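Local coordinates for protein putative glutathione S-transferase (Corynebacterium glutamicum, PDB 3M1G) that probably acts as a glutathione transferase of the ECM4-like, omega-related group, pairing a thioredoxin-like domain with a helical one, at residues I157-D160 and F161-W165; F168-E171 and G172-L176; K217-W220 and V221-W225. One frame throughout, in Å; residues are numbered along the deposited sequence. Where two conformers were deposited one is given.

Interaction 1. Residues I157-D160 and F161-W165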
loop_
_atom_site.group_PDB
_atom_site.type_symbol
_atom_site.label_atom_id
_atom_site.label_comp_id
_atom_site.label_asym_id
_atom_site.label_seq_id
_atom_site.Cartn_x
_atom_site.Cartn_y
_atom_site.Cartn_z
ATOM N N ILE A 157 -22.936 -18.626 -15.039
ATOM C CA ILE A 157 -22.357 -19.869 -14.571
ATOM C C ILE A 157 -22.710 -20.110 -13.113
ATOM O O ILE A 157 -23.188 -21.175 -12.777
ATOM C CB ILE A 157 -20.821 -19.969 -14.830
ATOM C CG1 ILE A 157 -20.577 -20.137 -16.325
ATOM C CG2 ILE A 157 -20.185 -21.171 -14.067
ATOM C CD1 ILE A 157 -19.095 -20.094 -16.757
ATOM N N THR A 158 -22.513 -19.127 -12.242
ATOM C CA THR A 158 -22.746 -19.331 -10.818
ATOM C C THR A 158 -24.245 -19.356 -10.505
ATOM O O THR A 158 -24.687 -20.152 -9.673
ATOM C CB THR A 158 -21.999 -18.274 -9.927
ATOM O OG1 THR A 158 -22.300 -16.953 -10.406
ATOM C CG2 THR A 158 -20.447 -18.498 -9.981
ATOM N N ILE A 159 -25.040 -18.549 -11.198
ATOM C CA ILE A 159 -26.479 -18.609 -10.993
ATOM C C ILE A 159 -26.965 -20.000 -11.377
ATOM O O ILE A 159 -27.704 -20.651 -10.641
ATOM C CB ILE A 159 -27.237 -17.511 -11.790
ATOM C CG1 ILE A 159 -26.885 -16.125 -11.289
ATOM C CG2 ILE A 159 -28.725 -17.680 -11.686
ATOM C CD1 ILE A 159 -27.017 -15.969 -9.758
ATOM N N ASP A 160 -26.509 -20.491 -12.516
ATOM C CA ASP A 160 -26.940 -21.824 -12.970
ATOM C C ASP A 160 -26.409 -22.958 -12.084
ATOM O O ASP A 160 -27.131 -23.932 -11.837
ATOM C CB ASP A 160 -26.610 -22.027 -14.442
ATOM C CG ASP A 160 -27.484 -21.142 -15.368
ATOM O OD1 ASP A 160 -28.489 -20.521 -14.888
ATOM O OD2 ASP A 160 -27.208 -21.111 -16.595
ATOM N N PHE A 161 -25.182 -22.836 -11.570
ATOM C CA PHE A 161 -24.706 -23.835 -10.570
ATOM C C PHE A 161 -25.716 -23.947 -9.402
ATOM O O PHE A 161 -26.001 -25.047 -8.928
ATOM C CB PHE A 161 -23.323 -23.509 -9.977
ATOM C CG PHE A 161 -22.140 -23.827 -10.842
ATOM C CD1 PHE A 161 -22.234 -24.542 -12.049
ATOM C CD2 PHE A 161 -20.885 -23.374 -10.442
ATOM C CE1 PHE A 161 -21.121 -24.817 -12.790
ATOM C CE2 PHE A 161 -19.769 -23.667 -11.155
ATOM C CZ PHE A 161 -19.862 -24.397 -12.344
ATOM N N ASN A 162 -26.202 -22.810 -8.909
ATOM C CA ASN A 162 -27.184 -22.763 -7.838
ATOM C C ASN A 162 -28.563 -23.291 -8.204
ATOM O O ASN A 162 -29.148 -24.024 -7.425
ATOM C CB ASN A 162 -27.338 -21.329 -7.308
ATOM C CG ASN A 162 -26.176 -20.935 -6.390
ATOM O OD1 ASN A 162 -26.040 -21.505 -5.295
ATOM N ND2 ASN A 162 -25.306 -20.020 -6.851
ATOM N N LEU A 163 -29.100 -22.911 -9.364
ATOM C CA LEU A 163 -30.508 -23.198 -9.663
ATOM C C LEU A 163 -30.673 -24.392 -10.593
ATOM O O LEU A 163 -31.604 -25.137 -10.439
ATOM C CB LEU A 163 -31.194 -21.975 -10.280
ATOM C CG LEU A 163 -31.159 -20.669 -9.474
ATOM C CD1 LEU A 163 -32.094 -19.620 -10.148
ATOM C CD2 LEU A 163 -31.507 -20.923 -8.003
ATOM N N GLU A 164 -29.785 -24.585 -11.559
ATOM C CA GLU A 164 -30.000 -25.653 -12.568
ATOM C C GLU A 164 -29.425 -26.987 -12.108
ATOM O O GLU A 164 -29.928 -28.051 -12.493
ATOM C CB GLU A 164 -29.352 -25.275 -13.889
ATOM C CG GLU A 164 -29.930 -24.003 -14.539
ATOM C CD GLU A 164 -31.435 -24.048 -14.723
ATOM O OE1 GLU A 164 -32.017 -25.123 -15.085
ATOM O OE2 GLU A 164 -32.038 -22.979 -14.511
ATOM N N TRP A 165 -28.386 -26.927 -11.275
ATOM C CA TRP A 165 -27.639 -28.130 -10.855
ATOM C C TRP A 165 -28.076 -28.651 -9.506
ATOM O O TRP A 165 -27.425 -29.512 -8.940
ATOM C CB TRP A 165 -26.120 -27.827 -10.832
ATOM C CG TRP A 165 -25.473 -27.714 -12.174
ATOM C CD1 TRP A 165 -25.386 -26.596 -12.975
ATOM C CD2 TRP A 165 -24.794 -28.758 -12.885
ATOM N NE1 TRP A 165 -24.710 -26.899 -14.128
ATOM C CE2 TRP A 165 -24.329 -28.215 -14.094
ATOM C CE3 TRP A 165 -24.536 -30.109 -12.610
ATOM C CZ2 TRP A 165 -23.633 -28.973 -15.032
ATOM C CZ3 TRP A 165 -23.846 -30.859 -13.529
ATOM C CH2 TRP A 165 -23.405 -30.296 -14.735
HETATM O O HOH W 1 -30.796 -20.654 -13.525
#
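Ile157 meets Phe161 one helical turn on, and the pair illustrates how i to i+4 neighbours share a helix face. With its CG2 branch anti to the backbone N, Ile157 lays that methyl over one face of the phenyl ring, 3.9 Å from CG2 to the Phe161 ring centroid and displaced toward the CZ rim, a CH-pi contact. Phe161 N also donates to Ile157 O at 2.9 Å. Thr158 O takes the backbone N-H of Asn162 and, in a weak bent bond (129° at the hydrogen), the amide ND2 of the same residue at 2.9 Å. The hydroxyl of Thr158 turns instead to Glu243. Ile159 runs alongside Leu163, with CG2 and CD1 only loosely touching at 4.2 Å. Asp160 closes the series: its carbonyl O accepts from both Glu164 N, at 2.7 Å, and Trp165 N, at 3.3 Å, while the indole presents its edge to the same oxygen. The carboxylates of Asp160 and Glu164 stand nearly perpendicular, 84° between planes, and one water donates to OD1 of the first and OE2 of the second, which probably eases their mutual repulsion. Arg34 forms a salt bridge with Asp160, and Ala37 N binds Glu164 OE1. Helix 154-163 opens the all-helical C-terminal domain of the GST fold, packing Ile157, Thr158, Phe161 and Asn162 on helix 71-83 of the thioredoxin-like part.

Interaction 2. Residues F168-E171 and G172-L176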
loop_
_atom_site.group_PDB
_atom_site.type_symbol
_atom_site.label_atom_id
_atom_site.label_comp_id
_atom_site.label_asym_id
_atom_site.label_seq_id
_atom_site.Cartn_x
_atom_site.Cartn_y
_atom_site.Cartn_z
ATOM N N PHE A 168 -27.774 -32.196 -8.209
ATOM C CA PHE A 168 -26.416 -32.706 -8.051
ATOM C C PHE A 168 -25.678 -32.074 -6.856
ATOM O O PHE A 168 -24.550 -32.441 -6.589
ATOM C CB PHE A 168 -25.589 -32.458 -9.300
ATOM C CG PHE A 168 -26.108 -33.164 -10.542
ATOM C CD1 PHE A 168 -27.154 -32.648 -11.258
ATOM C CD2 PHE A 168 -25.554 -34.351 -10.953
ATOM C CE1 PHE A 168 -27.673 -33.323 -12.378
ATOM C CE2 PHE A 168 -26.027 -35.013 -12.074
ATOM C CZ PHE A 168 -27.095 -34.512 -12.773
ATOM N N HIS A 169 -26.280 -31.098 -6.174
ATOM C CA HIS A 169 -25.660 -30.538 -4.993
ATOM C C HIS A 169 -25.479 -31.594 -3.928
ATOM O O HIS A 169 -26.273 -32.535 -3.829
ATOM C CB HIS A 169 -26.532 -29.449 -4.348
ATOM C CG HIS A 169 -26.747 -28.235 -5.194
ATOM N ND1 HIS A 169 -27.609 -27.230 -4.824
ATOM C CD2 HIS A 169 -26.236 -27.867 -6.394
ATOM C CE1 HIS A 169 -27.612 -26.284 -5.742
ATOM N NE2 HIS A 169 -26.791 -26.649 -6.713
ATOM N N ARG A 170 -24.487 -31.380 -3.071
ATOM C CA ARG A 170 -24.356 -32.116 -1.813
ATOM C C ARG A 170 -25.660 -31.991 -1.024
ATOM O O ARG A 170 -26.246 -30.916 -0.952
ATOM C CB ARG A 170 -23.173 -31.538 -0.986
ATOM C CG ARG A 170 -22.965 -32.163 0.407
ATOM C CD ARG A 170 -21.908 -31.437 1.289
ATOM N NE ARG A 170 -22.289 -30.068 1.647
ATOM C CZ ARG A 170 -21.919 -28.971 0.986
ATOM N NH1 ARG A 170 -21.137 -29.045 -0.088
ATOM N NH2 ARG A 170 -22.364 -27.799 1.390
ATOM N N GLU A 171 -26.123 -33.087 -0.425
ATOM C CA GLU A 171 -27.324 -33.024 0.402
ATOM C C GLU A 171 -27.062 -32.032 1.562
ATOM O O GLU A 171 -26.039 -32.104 2.251
ATOM C CB GLU A 171 -27.718 -34.423 0.913
ATOM C CG GLU A 171 -29.150 -34.518 1.509
ATOM C CD GLU A 171 -29.350 -35.746 2.405
ATOM O OE1 GLU A 171 -28.971 -36.860 1.991
ATOM O OE2 GLU A 171 -29.878 -35.589 3.531
ATOM N N GLY A 172 -27.985 -31.095 1.759
ATOM C CA GLY A 172 -27.838 -30.061 2.780
ATOM C C GLY A 172 -27.031 -28.834 2.320
ATOM O O GLY A 172 -26.721 -27.979 3.134
ATOM N N ALA A 173 -26.697 -28.744 1.030
ATOM C CA ALA A 173 -25.941 -27.591 0.481
ATOM C C ALA A 173 -26.673 -26.266 0.715
ATOM O O ALA A 173 -27.857 -26.265 0.769
ATOM C CB ALA A 173 -25.693 -27.779 -1.047
ATOM N N PRO A 174 -25.949 -25.126 0.843
ATOM C CA PRO A 174 -26.694 -23.901 1.116
ATOM C C PRO A 174 -27.523 -23.425 -0.093
ATOM O O PRO A 174 -27.194 -23.719 -1.242
ATOM C CB PRO A 174 -25.580 -22.872 1.413
ATOM C CG PRO A 174 -24.365 -23.418 0.736
ATOM C CD PRO A 174 -24.506 -24.911 0.896
ATOM N N ASN A 175 -28.555 -22.646 0.197
ATOM C CA ASN A 175 -29.302 -21.869 -0.798
ATOM C C ASN A 175 -28.654 -20.474 -0.890
ATOM O O ASN A 175 -28.930 -19.563 -0.071
ATOM C CB ASN A 175 -30.795 -21.776 -0.368
ATOM C CG ASN A 175 -31.653 -21.028 -1.378
ATOM O OD1 ASN A 175 -31.128 -20.437 -2.338
ATOM N ND2 ASN A 175 -32.973 -21.024 -1.163
ATOM N N LEU A 176 -27.770 -20.317 -1.871
ATOM C CA LEU A 176 -26.963 -19.095 -2.018
ATOM C C LEU A 176 -27.702 -17.991 -2.805
ATOM O O LEU A 176 -27.250 -16.846 -2.852
ATOM C CB LEU A 176 -25.623 -19.414 -2.727
ATOM C CG LEU A 176 -24.741 -20.392 -1.958
ATOM C CD1 LEU A 176 -23.536 -20.842 -2.787
ATOM C CD2 LEU A 176 -24.251 -19.745 -0.566
#
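A type II beta turn, running from Arg170 to Ala173, reverses the chain in the long loop between helices 154-163 and 182-197. Ala173 N donates to Arg170 O at 3.0 Å, the bond that closes the turn; the donor stands 40° out of the carbonyl plane. Gly172 holds the third position with a positive phi of 85°, where a side chain would collide with the carbonyl oxygen of Glu171, so the lack of one lets the turn form. The side chains flanking the turn pack around Ala173. Ala173 CB sits 3.8 Å from His169 CB, and it also lies over one face of the Arg170 guanidinium, displaced toward the rim of that group. Arg170 gets there by leaving the backbone with CG anti to its N and then bending at chi3 (65°), which folds the chain back over the turn. Arg170 NH2 thereby comes to 3.6 Å from Pro174 CD and also touches Ala173 CA, packing contacts between a flat charged group and apolar carbons. The same NH2 is gripped by two carbonyls, those of Leu82 and Thr343, which should fix the rotation of the guanidinium. The turn is thus tied on several sides: Arg170 pairs through its backbone with Leu83 at the end of helix 71-83, Gly172 pairs likewise with Thr343 of the C-terminal segment, and His169 NE2 reaches back to helix 154-163 in a hydrogen bond with Phe161 O.

Interaction 3. Residues K217-W220 and V221-W225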
loop_
_atom_site.group_PDB
_atom_site.type_symbol
_atom_site.label_atom_id
_atom_site.label_comp_id
_atom_site.label_asym_id
_atom_site.label_seq_id
_atom_site.Cartn_x
_atom_site.Cartn_y
_atom_site.Cartn_z
ATOM N N LYS A 217 -11.997 7.710 -7.528
ATOM C CA LYS A 217 -13.078 8.330 -6.820
ATOM C C LYS A 217 -14.283 7.400 -6.808
ATOM O O LYS A 217 -14.861 7.177 -5.767
ATOM C CB LYS A 217 -13.462 9.648 -7.483
ATOM C CG LYS A 217 -14.336 10.550 -6.639
ATOM C CD LYS A 217 -14.862 11.714 -7.505
ATOM C CE LYS A 217 -15.588 12.776 -6.695
ATOM N NZ LYS A 217 -16.380 13.707 -7.622
ATOM N N ARG A 218 -14.632 6.847 -7.961
ATOM C CA ARG A 218 -15.752 5.899 -8.042
ATOM C C ARG A 218 -15.556 4.682 -7.150
ATOM O O ARG A 218 -16.477 4.252 -6.454
ATOM C CB ARG A 218 -16.008 5.469 -9.495
ATOM C CG ARG A 218 -16.762 6.542 -10.311
ATOM C CD ARG A 218 -16.845 6.164 -11.792
ATOM N NE ARG A 218 -17.621 4.926 -12.030
ATOM C CZ ARG A 218 -17.791 4.376 -13.234
ATOM N NH1 ARG A 218 -17.212 4.906 -14.302
ATOM N NH2 ARG A 218 -18.506 3.286 -13.376
ATOM N N LEU A 219 -14.356 4.123 -7.152
ATOM C CA LEU A 219 -14.085 2.933 -6.350
ATOM C C LEU A 219 -14.343 3.222 -4.866
ATOM O O LEU A 219 -14.975 2.425 -4.157
ATOM C CB LEU A 219 -12.638 2.462 -6.565
ATOM C CG LEU A 219 -12.100 1.376 -5.656
ATOM C CD1 LEU A 219 -12.835 0.052 -5.874
ATOM C CD2 LEU A 219 -10.562 1.188 -5.871
ATOM N N TRP A 220 -13.869 4.364 -4.396
ATOM C CA TRP A 220 -13.958 4.655 -2.968
ATOM C C TRP A 220 -15.336 5.097 -2.483
ATOM O O TRP A 220 -15.682 4.846 -1.324
ATOM C CB TRP A 220 -12.798 5.614 -2.527
ATOM C CG TRP A 220 -11.543 4.781 -2.443
ATOM C CD1 TRP A 220 -10.530 4.708 -3.364
ATOM C CD2 TRP A 220 -11.225 3.839 -1.434
ATOM N NE1 TRP A 220 -9.616 3.766 -2.988
ATOM C CE2 TRP A 220 -10.015 3.211 -1.810
ATOM C CE3 TRP A 220 -11.837 3.462 -0.233
ATOM C CZ2 TRP A 220 -9.399 2.265 -1.022
ATOM C CZ3 TRP A 220 -11.228 2.493 0.546
ATOM C CH2 TRP A 220 -10.028 1.906 0.145
ATOM N N VAL A 221 -16.114 5.747 -3.346
ATOM C CA VAL A 221 -17.534 6.006 -3.057
ATOM C C VAL A 221 -18.222 4.640 -2.818
ATOM O O VAL A 221 -18.975 4.483 -1.846
ATOM C CB VAL A 221 -18.251 6.755 -4.222
ATOM C CG1 VAL A 221 -19.760 6.629 -4.108
ATOM C CG2 VAL A 221 -17.848 8.286 -4.280
ATOM N N ALA A 222 -17.927 3.653 -3.657
ATOM C CA ALA A 222 -18.564 2.348 -3.502
ATOM C C ALA A 222 -18.034 1.575 -2.287
ATOM O O ALA A 222 -18.817 0.956 -1.563
ATOM C CB ALA A 222 -18.431 1.500 -4.783
ATOM N N LEU A 223 -16.722 1.582 -2.052
ATOM C CA LEU A 223 -16.193 0.909 -0.846
ATOM C C LEU A 223 -16.724 1.547 0.444
ATOM O O LEU A 223 -17.000 0.853 1.448
ATOM C CB LEU A 223 -14.665 0.857 -0.858
ATOM C CG LEU A 223 -14.006 -0.046 -1.927
ATOM C CD1 LEU A 223 -12.452 0.114 -1.937
ATOM C CD2 LEU A 223 -14.384 -1.530 -1.775
ATOM N N ASP A 224 -16.915 2.868 0.437
ATOM C CA ASP A 224 -17.480 3.517 1.635
ATOM C C ASP A 224 -18.965 3.149 1.811
ATOM O O ASP A 224 -19.445 3.015 2.931
ATOM C CB ASP A 224 -17.342 5.048 1.554
ATOM C CG ASP A 224 -15.915 5.532 1.845
ATOM O OD1 ASP A 224 -15.132 4.819 2.527
ATOM O OD2 ASP A 224 -15.570 6.640 1.371
ATOM N N TRP A 225 -19.691 3.021 0.698
ATOM C CA TRP A 225 -21.062 2.512 0.734
ATOM C C TRP A 225 -21.077 1.078 1.308
ATOM O O TRP A 225 -21.903 0.772 2.161
ATOM C CB TRP A 225 -21.691 2.524 -0.671
ATOM C CG TRP A 225 -22.809 1.550 -0.865
ATOM C CD1 TRP A 225 -24.019 1.552 -0.221
ATOM C CD2 TRP A 225 -22.851 0.462 -1.790
ATOM N NE1 TRP A 225 -24.772 0.502 -0.660
ATOM C CE2 TRP A 225 -24.085 -0.180 -1.621
ATOM C CE3 TRP A 225 -21.951 -0.050 -2.733
ATOM C CZ2 TRP A 225 -24.459 -1.304 -2.368
ATOM C CZ3 TRP A 225 -22.333 -1.178 -3.488
ATOM C CH2 TRP A 225 -23.552 -1.792 -3.283
#
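Trp220 and Leu223 both set CG anti to their carbonyl carbons (chi1 -76° and -68°), while Leu219 sends its CG anti to the backbone N; these choices gather the three side chains on one flank of the helix. Leu223 CD1 comes down over a face of the indole, 3.5 Å from the centroid of the Trp220 six-membered ring and almost on its normal, a close CH-pi contact. The methyl is spread fairly evenly over the ring, with Trp220 CZ3 and CH2 each 3.7 Å from Leu223 CD1. Leu219 meets the same methyl, its CG lying 3.9 Å from Leu223 CD1, and reaches the same indole face more distantly. One methyl thus bridges an i-4 leucine and an i-3 tryptophan, a compact example of how i+3 and i+4 spacings cooperate. Beneath them run regular alpha-helical bonds, among them Leu223 N to Leu219 O at 2.9 Å and Asp224 N to Trp220 O at 2.9 Å. The carboxylate of Asp224 folds back beside that carbonyl, OD2 standing 3.2 Å from Trp220 O; two acceptors this close would be expected to repel, and the salt bridge of OD1 with Arg267 probably offsets the cost. Trp220 NE1 donates to Cys265 O, which anchors the indole through its pyrrole N-H. Around the helix, the loop bearing Cys265, Arg267 and Asn268 covers the Leu219 and Trp220 side, whereas Ala222 and Trp225 pack on helix 182-197, where Glu195 also pairs with Arg218.

Overall arrangement
All three contacts fall in sequence order within the helical C-terminal domain of the GST fold. Interactions 1 and 2 adjoin, their centres 11 Å apart, joined by the bond from His169 NE2 to Phe161 O and by Asn162 packing on Leu176; helix 154-163 and the loop after it therefore form one continuous unit beside helix 71-83 of the thioredoxin-like part. Interaction 3, on helix 209-229, stands apart, its centre about 30 Å from that of interaction 1 and about 34 Å from that of interaction 2, on the opposite side of the chain's centre from the latter. The three thus sample the side of the helical domain that faces the thioredoxin-like part and a distant helix of the same domain.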